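Local coordinates for pyoverdine biosynthesis protein PvcB (Pseudomonas aeruginosa, PDB 4YLM) that catalyses the iron- and 2-oxoglutarate-dependent oxidation of tyrosine isonitrile in the biosynthesis of paerucumarin, at residues A[185-189]-A[190-194]; A[224-227]-A[228-232]; A[234-238]-A[239-243]. All coordinates share one frame; numbering follows the deposited sequence.

Overall arrangement
Contacts 2 and 3 follow each other along helix 224-235: contact 2 is a stretch of that helix, and contact 3 is the turn from its end into strand 241-244. Contact 1 is a separate beta hairpin, 184-186 with 193-195, its centre about 22 Å from that of contact 2 and about 20 Å from that of contact 3. All are partly buried. Contact 2 lies farthest from the chain's centre (about 21 Å, centre to centre), contact 1 (16 Å) at a subunit interface, and contact 3 (12 Å) innermost, near the iron site. A histidine ND1 accepts two backbone N-H groups in contact 1 and one in contact 3, whereas contact 2 relies on helical bonds and leucine packing.

Contact 1. Residues A[185-189]-A[190-194]; sequences ERHPR and REFPI
His187 ND1 accepts the backbone N-H of Arg190 at 2.9 Å, and the N-H of Arg189 uses the same nitrogen; both donors are tilted from the ring plane. A chi1 of -174° sends CG away from His187 N and folds the imidazole back into the turn, where ND1 can take both bonds. The His187 backbone closes the loop as well: its N gives a short bond of 2.7 Å to Phe192 O, while Glu191 N binds His187 O from above the carbonyl plane. Beyond the loop, Glu185 and Ile194 form a hydrogen-bonded antiparallel pair, with Glu185 N to Ile194 O at 2.9 Å and a second bond the other way.

Side chains add charge along one flank. Arg186 and Glu191 run side by side, but the 3.6 Å from Arg186 NE to Glu191 OE2 is an ion pair by charge alone, since the oxygen lies well out of the guanidinium plane. The carboxylate also binds Arg74 and Ser71 of the second subunit. Water 2 bridges Glu191 OE2 and His187 O, and water 1 joins His187 NE2 to Arg190 NH2. Arg190 also bonds Arg53 O through NH1, and Phe192 CE2 meets one face of its guanidinium, over the centre.

On the packing side, His187 CB sits over the Phe192 ring, 3.9 Å from its centroid, a CH-pi contact; the two rings are inclined at 31°. Ile194 CG1 packs on Glu185 CB at 3.7 Å. This is a two-stranded beta hairpin whose turn is braced from within by a histidine side chain, and its tip lies against another subunit.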
ATOM      1  N   GLU A 185       5.198  17.762  20.998  1.00 27.79           N
ATOM      2  CA  GLU A 185       4.287  18.146  19.924  1.00 28.19           C
ATOM      3  C   GLU A 185       3.373  16.981  19.566  1.00 32.16           C
ATOM      4  O   GLU A 185       3.513  15.886  20.107  1.00 30.68           O
ATOM      5  CB  GLU A 185       5.077  18.565  18.676  1.00 31.15           C
ATOM      6  CG  GLU A 185       5.242  20.066  18.491  1.00 33.40           C
ATOM      7  CD  GLU A 185       3.952  20.742  18.067  1.00 36.58           C
ATOM      8  OE1 GLU A 185       4.026  21.884  17.576  1.00 35.42           O
ATOM      9  OE2 GLU A 185       2.866  20.136  18.231  1.00 32.57           O
ATOM     10  N   ARG A 186       2.435  17.226  18.658  1.00 28.44           N
ATOM     11  CA  ARG A 186       1.704  16.148  18.016  1.00 28.39           C
ATOM     12  C   ARG A 186       2.215  16.036  16.584  1.00 29.42           C
ATOM     13  O   ARG A 186       2.590  17.042  15.965  1.00 25.45           O
ATOM     14  CB  ARG A 186       0.199  16.421  18.030  1.00 31.35           C
ATOM     15  CG  ARG A 186      -0.221  17.635  17.228  1.00 36.20           C
ATOM     16  CD  ARG A 186      -1.710  17.866  17.385  1.00 35.53           C
ATOM     17  NE  ARG A 186      -2.214  18.949  16.544  1.00 39.27           N
ATOM     18  CZ  ARG A 186      -2.853  20.021  17.011  1.00 45.47           C
ATOM     19  NH1 ARG A 186      -3.056  20.164  18.317  1.00 44.03           N
ATOM     20  NH2 ARG A 186      -3.291  20.954  16.171  1.00 43.09           N
ATOM     21  N   HIS A 187       2.272  14.820  16.061  1.00 24.35           N
ATOM     22  CA  HIS A 187       2.654  14.667  14.667  1.00 24.32           C
ATOM     23  C   HIS A 187       1.686  15.505  13.846  1.00 25.50           C
ATOM     24  O   HIS A 187       0.467  15.433  14.046  1.00 26.04           O
ATOM     25  CB  HIS A 187       2.595  13.203  14.241  1.00 23.16           C
ATOM     26  CG  HIS A 187       3.104  12.964  12.855  1.00 21.08           C
ATOM     27  ND1 HIS A 187       2.372  13.287  11.732  1.00 20.86           N
ATOM     28  CD2 HIS A 187       4.276  12.457  12.409  1.00 20.82           C
ATOM     29  CE1 HIS A 187       3.062  12.968  10.654  1.00 21.11           C
ATOM     30  NE2 HIS A 187       4.220  12.455  11.034  1.00 21.47           N
ATOM     31  N   PRO A 188       2.219  16.325  12.933  1.00 23.05           N
ATOM     32  CA  PRO A 188       1.390  17.321  12.241  1.00 25.34           C
ATOM     33  C   PRO A 188       0.395  16.746  11.227  1.00 29.43           C
ATOM     34  O   PRO A 188      -0.449  17.495  10.738  1.00 27.66           O
ATOM     35  CB  PRO A 188       2.426  18.226  11.549  1.00 26.77           C
ATOM     36  CG  PRO A 188       3.634  17.329  11.362  1.00 25.10           C
ATOM     37  CD  PRO A 188       3.650  16.457  12.602  1.00 24.03           C
ATOM     38  N   ARG A 189       0.474  15.455  10.918  1.00 24.48           N
ATOM     39  CA  ARG A 189      -0.534  14.842  10.053  1.00 24.50           C
ATOM     40  C   ARG A 189      -1.245  13.693  10.757  1.00 27.79           C
ATOM     41  O   ARG A 189      -2.430  13.475  10.545  1.00 25.75           O
ATOM     42  CB  ARG A 189       0.094  14.342   8.740  1.00 24.87           C
ATOM     43  CG  ARG A 189       0.483  15.474   7.793  1.00 24.03           C
ATOM     44  CD  ARG A 189      -0.786  16.203   7.337  1.00 33.79           C
ATOM     45  NE  ARG A 189      -0.522  17.576   6.911  1.00 40.93           N
ATOM     46  CZ  ARG A 189      -0.102  17.897   5.695  1.00 38.31           C
ATOM     47  NH1 ARG A 189       0.088  16.937   4.804  1.00 36.62           N
ATOM     48  NH2 ARG A 189       0.116  19.171   5.369  1.00 33.94           N
ATOM     49  N   ARG A 190      -0.521  12.987  11.620  1.00 23.53           N
ATOM     50  CA  ARG A 190      -0.989  11.699  12.117  1.00 25.08           C
ATOM     51  C   ARG A 190      -1.229  11.678  13.621  1.00 26.73           C
ATOM     52  O   ARG A 190      -1.546  10.633  14.190  1.00 25.58           O
ATOM     53  CB  ARG A 190      -0.012  10.599  11.695  1.00 23.26           C
ATOM     54  CG  ARG A 190       0.030  10.382  10.176  1.00 21.10           C
ATOM     55  CD  ARG A 190       0.912   9.188   9.842  1.00 20.79           C
ATOM     56  NE  ARG A 190       2.340   9.485   9.945  1.00 20.88           N
ATOM     57  CZ  ARG A 190       3.251   8.618  10.369  1.00 22.70           C
ATOM     58  NH1 ARG A 190       2.875   7.415  10.784  1.00 19.20           N
ATOM     59  NH2 ARG A 190       4.542   8.946  10.383  1.00 19.22           N
ATOM     60  N   GLU A 191      -1.058  12.839  14.254  1.00 24.20           N
ATOM     61  CA  GLU A 191      -1.528  13.089  15.623  1.00 23.23           C
ATOM     62  C   GLU A 191      -0.730  12.521  16.791  1.00 28.60           C
ATOM     63  O   GLU A 191      -0.837  13.039  17.904  1.00 28.76           O
ATOM     64  CB  GLU A 191      -3.007  12.703  15.785  1.00 24.60           C
ATOM     65  CG  GLU A 191      -3.955  13.663  15.106  1.00 27.68           C
ATOM     66  CD  GLU A 191      -3.931  15.035  15.767  1.00 33.25           C
ATOM     67  OE1 GLU A 191      -4.175  15.118  16.995  1.00 30.62           O
ATOM     68  OE2 GLU A 191      -3.646  16.022  15.059  1.00 31.33           O
ATOM     69  N   PHE A 192       0.061  11.474  16.577  1.00 26.00           N
ATOM     70  CA  PHE A 192       0.709  10.833  17.726  1.00 20.55           C
ATOM     71  C   PHE A 192       1.767  11.734  18.357  1.00 23.20           C
ATOM     72  O   PHE A 192       2.311  12.608  17.689  1.00 25.64           O
ATOM     73  CB  PHE A 192       1.289   9.464  17.359  1.00 21.90           C
ATOM     74  CG  PHE A 192       2.310   9.502  16.247  1.00 24.01           C
ATOM     75  CD1 PHE A 192       3.653   9.677  16.529  1.00 22.09           C
ATOM     76  CD2 PHE A 192       1.920   9.340  14.920  1.00 20.62           C
ATOM     77  CE1 PHE A 192       4.607   9.697  15.500  1.00 21.59           C
ATOM     78  CE2 PHE A 192       2.849   9.363  13.891  1.00 20.47           C
ATOM     79  CZ  PHE A 192       4.199   9.535  14.179  1.00 23.65           C
ATOM     80  N   PRO A 193       2.049  11.534  19.657  1.00 25.73           N
ATOM     81  CA  PRO A 193       3.035  12.375  20.350  1.00 25.41           C
ATOM     82  C   PRO A 193       4.450  12.250  19.801  1.00 25.10           C
ATOM     83  O   PRO A 193       4.959  11.143  19.581  1.00 25.00           O
ATOM     84  CB  PRO A 193       2.980  11.862  21.803  1.00 26.32           C
ATOM     85  CG  PRO A 193       1.596  11.310  21.947  1.00 25.83           C
ATOM     86  CD  PRO A 193       1.299  10.676  20.597  1.00 22.16           C
ATOM     87  N   ILE A 194       5.077  13.397  19.565  1.00 23.03           N
ATOM     88  CA  ILE A 194       6.466  13.445  19.130  1.00 21.58           C
ATOM     89  C   ILE A 194       7.190  14.527  19.936  1.00 23.31           C
ATOM     90  O   ILE A 194       6.564  15.256  20.703  1.00 28.23           O
ATOM     91  CB  ILE A 194       6.574  13.828  17.642  1.00 24.61           C
ATOM     92  CG1 ILE A 194       5.862  15.168  17.397  1.00 25.48           C
ATOM     93  CG2 ILE A 194       6.009  12.695  16.719  1.00 23.05           C
ATOM     94  CD1 ILE A 194       6.182  15.802  16.011  1.00 23.38           C
TER
HETATM   95  O   HOH W   1       5.574  11.246   8.927  1.00 22.05           O
HETATM   96  O   HOH W   2      -1.986  16.434  13.101  1.00 35.57           O

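Contact 2. Residues A[224-227]-A[228-232]; sequences RGEL and LASLR
Leu227 and Leu231, one helical turn apart, lie side by side and point the same way, with Leu227 CD1 3.6 Å from Leu231 CD1. They reach this pairing by different first torsions: Leu227 has CG anti to its backbone N (chi1 176°), whereas in Leu231 CG stands opposite the carbonyl carbon (chi1 -81°). Both lean on Trp161 of helix 155-163, and Leu231 also meets Phe197.

Ser230 takes the rotamer that puts OG between its own backbone N and carbonyl carbon (chi1 62°). From there the hydroxyl folds back against the preceding turn, 2.9 Å from Glu226 O and equally 2.9 Å from Leu227 O. The same oxygen is hydrogen-bonded to Trp161 NE1, and so the polar group is well supplied in a buried place. Glu226 bends at its second torsion, which brings OE2 to 3.7 Å from Ser230 CB, a contact with carbon only.

Arg224 stretches out fully from CG to NE and passes the tip of Leu228 at an angle, NE to CD1 4.1 Å. Its guanidinium bonds Phe214 O through NH1, and its side chain also touches Tyr216.

Behind these side chains runs the regular ladder: Leu228 N to Arg224 O at 3.1 Å and Leu231 N to Leu227 O at 2.9 Å, with Ala229 and Ser230 N-H groups completing it. Chemically, the helix keeps its i to i+4 bonds, while the Ser230 hydroxyl can give its proton to either of two carbonyls already in use, and its oxygen also accepts from Trp161 NE1 where the helix packs on helix 155-163.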
ATOM      1  N   ARG A 224      16.477  24.854  33.144  1.00 51.64           N
ATOM      2  CA  ARG A 224      17.066  24.667  31.821  1.00 50.63           C
ATOM      3  C   ARG A 224      18.026  23.484  31.802  1.00 50.57           C
ATOM      4  O   ARG A 224      17.964  22.628  30.917  1.00 44.83           O
ATOM      5  CB  ARG A 224      17.811  25.924  31.372  1.00 50.13           C
ATOM      6  CG  ARG A 224      18.634  25.719  30.100  1.00 46.13           C
ATOM      7  CD  ARG A 224      19.651  26.838  29.894  1.00 55.08           C
ATOM      8  NE  ARG A 224      20.409  26.663  28.656  1.00 56.52           N
ATOM      9  CZ  ARG A 224      20.024  27.142  27.476  1.00 51.39           C
ATOM     10  NH1 ARG A 224      18.887  27.824  27.373  1.00 51.50           N
ATOM     11  NH2 ARG A 224      20.770  26.935  26.401  1.00 46.08           N
ATOM     12  N   GLY A 225      18.924  23.448  32.778  1.00 42.20           N
ATOM     13  CA  GLY A 225      19.920  22.396  32.850  1.00 39.62           C
ATOM     14  C   GLY A 225      19.305  21.009  32.887  1.00 44.58           C
ATOM     15  O   GLY A 225      19.830  20.074  32.285  1.00 46.53           O
ATOM     16  N   GLU A 226      18.182  20.874  33.586  1.00 42.32           N
ATOM     17  CA  GLU A 226      17.550  19.573  33.743  1.00 42.62           C
ATOM     18  C   GLU A 226      16.733  19.174  32.511  1.00 42.80           C
ATOM     19  O   GLU A 226      16.610  17.992  32.196  1.00 41.21           O
ATOM     20  CB  GLU A 226      16.671  19.538  34.992  1.00 45.84           C
ATOM     21  CG  GLU A 226      16.060  18.162  35.261  1.00 47.16           C
ATOM     22  CD  GLU A 226      17.086  17.033  35.165  1.00 59.97           C
ATOM     23  OE1 GLU A 226      18.251  17.233  35.585  1.00 62.26           O
ATOM     24  OE2 GLU A 226      16.730  15.944  34.660  1.00 63.13           O
ATOM     25  N   LEU A 227      16.160  20.165  31.837  1.00 39.01           N
ATOM     26  CA  LEU A 227      15.449  19.917  30.597  1.00 40.64           C
ATOM     27  C   LEU A 227      16.422  19.288  29.614  1.00 41.77           C
ATOM     28  O   LEU A 227      16.164  18.210  29.067  1.00 38.01           O
ATOM     29  CB  LEU A 227      14.888  21.223  30.029  1.00 41.03           C
ATOM     30  CG  LEU A 227      14.200  21.128  28.661  1.00 42.43           C
ATOM     31  CD1 LEU A 227      12.950  20.252  28.749  1.00 36.54           C
ATOM     32  CD2 LEU A 227      13.857  22.512  28.119  1.00 35.50           C
ATOM     33  N   LEU A 228      17.557  19.957  29.414  1.00 36.21           N
ATOM     34  CA  LEU A 228      18.549  19.501  28.448  1.00 39.36           C
ATOM     35  C   LEU A 228      19.114  18.131  28.786  1.00 40.35           C
ATOM     36  O   LEU A 228      19.303  17.298  27.900  1.00 34.62           O
ATOM     37  CB  LEU A 228      19.690  20.510  28.306  1.00 39.43           C
ATOM     38  CG  LEU A 228      19.324  21.900  27.784  1.00 46.16           C
ATOM     39  CD1 LEU A 228      20.599  22.694  27.485  1.00 44.39           C
ATOM     40  CD2 LEU A 228      18.443  21.805  26.542  1.00 44.36           C
ATOM     41  N   ALA A 229      19.395  17.903  30.065  1.00 38.26           N
ATOM     42  CA  ALA A 229      19.990  16.646  30.492  1.00 39.18           C
ATOM     43  C   ALA A 229      19.038  15.473  30.249  1.00 33.46           C
ATOM     44  O   ALA A 229      19.462  14.403  29.829  1.00 34.17           O
ATOM     45  CB  ALA A 229      20.376  16.710  31.964  1.00 36.18           C
ATOM     46  N   SER A 230      17.767  15.687  30.554  1.00 32.67           N
ATOM     47  CA  SER A 230      16.770  14.636  30.488  1.00 36.59           C
ATOM     48  C   SER A 230      16.409  14.347  29.034  1.00 34.18           C
ATOM     49  O   SER A 230      16.264  13.199  28.652  1.00 32.93           O
ATOM     50  CB  SER A 230      15.525  15.031  31.276  1.00 34.42           C
ATOM     51  OG  SER A 230      14.929  16.193  30.730  1.00 37.14           O
ATOM     52  N   LEU A 231      16.278  15.397  28.231  1.00 31.81           N
ATOM     53  CA  LEU A 231      16.045  15.227  26.804  1.00 34.59           C
ATOM     54  C   LEU A 231      17.190  14.444  26.180  1.00 36.28           C
ATOM     55  O   LEU A 231      16.961  13.482  25.436  1.00 30.43           O
ATOM     56  CB  LEU A 231      15.843  16.580  26.122  1.00 28.75           C
ATOM     57  CG  LEU A 231      14.429  17.148  26.277  1.00 32.61           C
ATOM     58  CD1 LEU A 231      14.380  18.635  25.910  1.00 31.64           C
ATOM     59  CD2 LEU A 231      13.421  16.344  25.446  1.00 33.25           C
ATOM     60  N   ARG A 232      18.424  14.818  26.518  1.00 29.75           N
ATOM     61  CA  ARG A 232      19.593  14.127  25.981  1.00 32.41           C
ATOM     62  C   ARG A 232      19.665  12.673  26.440  1.00 34.10           C
ATOM     63  O   ARG A 232      20.021  11.793  25.657  1.00 34.18           O
ATOM     64  CB  ARG A 232      20.895  14.854  26.337  1.00 31.26           C
ATOM     65  CG  ARG A 232      21.192  16.070  25.474  1.00 36.13           C
ATOM     66  CD  ARG A 232      22.332  16.935  26.064  1.00 38.09           C
ATOM     67  NE  ARG A 232      22.669  18.055  25.186  1.00 35.80           N
ATOM     68  CZ  ARG A 232      23.155  19.225  25.598  1.00 46.31           C
ATOM     69  NH1 ARG A 232      23.370  19.448  26.891  1.00 37.47           N
ATOM     70  NH2 ARG A 232      23.421  20.179  24.711  1.00 43.54           N
TER

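Contact 3. Residues A[234-238]-A[239-243]; sequences CLYHP and QAHYA
Tyr236 CD1 lies over one face of the His241 ring, 3.5 Å above its plane and displaced toward the rim; the rings run side by side, inclined at 49°. Residues 237-240 form a type I beta turn that, with Tyr236 and His241 on either side in sequence, carries the chain from helix 224-235 into strand 241-244. In the turn itself, the His237 imidazole has Pro238 CD over one face, and the N-H of Gln239 comes in at its edge. Strand 241-244 pairs with 141-145, which pairs in turn with 259-263, the strand carrying the iron-binding His261; the arrangement fits the double-stranded beta-helix of the TauD family.

Gln239 N gives His237 ND1 a nearly straight bond of 2.9 Å in the ring plane. The imidazole is turned to receive it by chi1 of -169°, with CG opposite the backbone N. Alongside, Gln239 runs extended, its CG 3.5 Å from His237 CE1. Ala240 N closes the turn on His237 O at 2.8 Å, approaching from above the carbonyl plane, while Ala240 CB packs against Cys234 O at 3.3 Å.

Polar ends tie the turn to its surroundings. Tyr236 OH bonds Glu199, and Ser144 OG in strand 141-145 bonds both His241 ND1 and Leu235 O. The His241 side chain is about 8 Å from that of His261, and its CB packs 3.3 Å from Leu235 O.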
ATOM      1  N   CYS A 234      17.293  10.665  27.058  1.00 30.79           N
ATOM      2  CA  CYS A 234      16.272   9.845  26.411  1.00 31.50           C
ATOM      3  C   CYS A 234      16.477   9.757  24.895  1.00 29.85           C
ATOM      4  O   CYS A 234      16.311   8.694  24.306  1.00 29.73           O
ATOM      5  CB  CYS A 234      14.876  10.360  26.758  1.00 30.47           C
ATOM      6  SG  CYS A 234      14.426  10.131  28.516  1.00 32.82           S
ATOM      7  N   LEU A 235      16.864  10.869  24.277  1.00 28.72           N
ATOM      8  CA  LEU A 235      17.106  10.890  22.841  1.00 27.61           C
ATOM      9  C   LEU A 235      18.355  10.117  22.447  1.00 33.32           C
ATOM     10  O   LEU A 235      18.397   9.529  21.363  1.00 28.92           O
ATOM     11  CB  LEU A 235      17.161  12.327  22.319  1.00 26.72           C
ATOM     12  CG  LEU A 235      15.839  13.088  22.349  1.00 28.46           C
ATOM     13  CD1 LEU A 235      16.092  14.595  22.199  1.00 26.41           C
ATOM     14  CD2 LEU A 235      14.895  12.549  21.245  1.00 25.60           C
ATOM     15  N   TYR A 236      19.369  10.092  23.315  1.00 27.72           N
ATOM     16  CA  TYR A 236      20.595   9.361  22.985  1.00 27.88           C
ATOM     17  C   TYR A 236      20.631   7.949  23.566  1.00 25.36           C
ATOM     18  O   TYR A 236      21.606   7.222  23.395  1.00 30.59           O
ATOM     19  CB  TYR A 236      21.853  10.145  23.393  1.00 30.19           C
ATOM     20  CG  TYR A 236      22.147  11.341  22.512  1.00 30.86           C
ATOM     21  CD1 TYR A 236      22.863  11.198  21.324  1.00 29.05           C
ATOM     22  CD2 TYR A 236      21.704  12.612  22.862  1.00 29.27           C
ATOM     23  CE1 TYR A 236      23.141  12.302  20.509  1.00 31.76           C
ATOM     24  CE2 TYR A 236      21.972  13.712  22.063  1.00 29.72           C
ATOM     25  CZ  TYR A 236      22.690  13.554  20.890  1.00 34.74           C
ATOM     26  OH  TYR A 236      22.957  14.656  20.107  1.00 33.23           O
ATOM     27  N   HIS A 237      19.566   7.568  24.246  1.00 27.80           N
ATOM     28  CA  HIS A 237      19.425   6.220  24.784  1.00 31.16           C
ATOM     29  C   HIS A 237      19.418   5.174  23.652  1.00 35.85           C
ATOM     30  O   HIS A 237      18.868   5.413  22.570  1.00 34.13           O
ATOM     31  CB  HIS A 237      18.134   6.151  25.595  1.00 28.97           C
ATOM     32  CG  HIS A 237      17.991   4.913  26.419  1.00 34.52           C
ATOM     33  ND1 HIS A 237      17.758   3.671  25.868  1.00 36.14           N
ATOM     34  CD2 HIS A 237      18.026   4.729  27.762  1.00 37.89           C
ATOM     35  CE1 HIS A 237      17.661   2.773  26.833  1.00 38.13           C
ATOM     36  NE2 HIS A 237      17.825   3.388  27.992  1.00 40.54           N
ATOM     37  N   PRO A 238      20.041   4.013  23.892  1.00 35.09           N
ATOM     38  CA  PRO A 238      20.112   2.949  22.880  1.00 34.04           C
ATOM     39  C   PRO A 238      18.745   2.497  22.339  1.00 33.07           C
ATOM     40  O   PRO A 238      18.692   1.997  21.214  1.00 32.08           O
ATOM     41  CB  PRO A 238      20.803   1.801  23.629  1.00 37.83           C
ATOM     42  CG  PRO A 238      21.649   2.498  24.668  1.00 39.28           C
ATOM     43  CD  PRO A 238      20.868   3.715  25.081  1.00 35.89           C
ATOM     44  N   GLN A 239      17.678   2.649  23.117  1.00 31.42           N
ATOM     45  CA  GLN A 239      16.335   2.317  22.640  1.00 34.09           C
ATOM     46  C   GLN A 239      15.815   3.343  21.627  1.00 32.66           C
ATOM     47  O   GLN A 239      14.919   3.042  20.844  1.00 28.88           O
ATOM     48  CB  GLN A 239      15.337   2.205  23.807  1.00 33.91           C
ATOM     49  CG  GLN A 239      15.503   0.968  24.698  1.00 36.18           C
ATOM     50  CD  GLN A 239      14.450   0.870  25.819  1.00 46.07           C
ATOM     51  OE1 GLN A 239      13.449   1.595  25.834  1.00 43.63           O
ATOM     52  NE2 GLN A 239      14.680  -0.045  26.757  1.00 47.82           N
ATOM     53  N   ALA A 240      16.381   4.551  21.645  1.00 26.17           N
ATOM     54  CA  ALA A 240      15.827   5.663  20.884  1.00 28.04           C
ATOM     55  C   ALA A 240      16.749   6.211  19.795  1.00 25.56           C
ATOM     56  O   ALA A 240      16.327   7.036  18.990  1.00 25.75           O
ATOM     57  CB  ALA A 240      15.407   6.794  21.823  1.00 23.78           C
ATOM     58  N   HIS A 241      17.984   5.727  19.755  1.00 25.49           N
ATOM     59  CA  HIS A 241      19.043   6.377  18.992  1.00 25.98           C
ATOM     60  C   HIS A 241      19.748   5.372  18.098  1.00 26.18           C
ATOM     61  O   HIS A 241      20.025   4.251  18.518  1.00 29.67           O
ATOM     62  CB  HIS A 241      20.055   7.002  19.964  1.00 26.90           C
ATOM     63  CG  HIS A 241      21.109   7.848  19.307  1.00 26.55           C
ATOM     64  ND1 HIS A 241      20.838   9.081  18.750  1.00 28.83           N
ATOM     65  CD2 HIS A 241      22.442   7.659  19.163  1.00 31.40           C
ATOM     66  CE1 HIS A 241      21.957   9.613  18.288  1.00 28.81           C
ATOM     67  NE2 HIS A 241      22.944   8.763  18.510  1.00 29.69           N
ATOM     68  N   TYR A 242      20.035   5.778  16.864  1.00 23.55           N
ATOM     69  CA  TYR A 242      20.755   4.940  15.911  1.00 24.61           C
ATOM     70  C   TYR A 242      21.815   5.762  15.177  1.00 26.23           C
ATOM     71  O   TYR A 242      21.531   6.846  14.658  1.00 27.39           O
ATOM     72  CB  TYR A 242      19.768   4.327  14.896  1.00 24.85           C
ATOM     73  CG  TYR A 242      20.433   3.658  13.712  1.00 24.66           C
ATOM     74  CD1 TYR A 242      20.973   2.387  13.826  1.00 27.30           C
ATOM     75  CD2 TYR A 242      20.510   4.295  12.475  1.00 24.86           C
ATOM     76  CE1 TYR A 242      21.589   1.766  12.748  1.00 24.93           C
ATOM     77  CE2 TYR A 242      21.123   3.677  11.380  1.00 21.42           C
ATOM     78  CZ  TYR A 242      21.657   2.417  11.527  1.00 24.08           C
ATOM     79  OH  TYR A 242      22.271   1.792  10.466  1.00 22.83           O
ATOM     80  N   ALA A 243      23.036   5.241  15.121  1.00 27.30           N
ATOM     81  CA  ALA A 243      24.113   5.906  14.403  1.00 31.38           C
ATOM     82  C   ALA A 243      24.443   5.093  13.160  1.00 28.12           C
ATOM     83  O   ALA A 243      24.787   3.911  13.256  1.00 31.61           O
ATOM     84  CB  ALA A 243      25.349   6.062  15.313  1.00 28.75           C
TER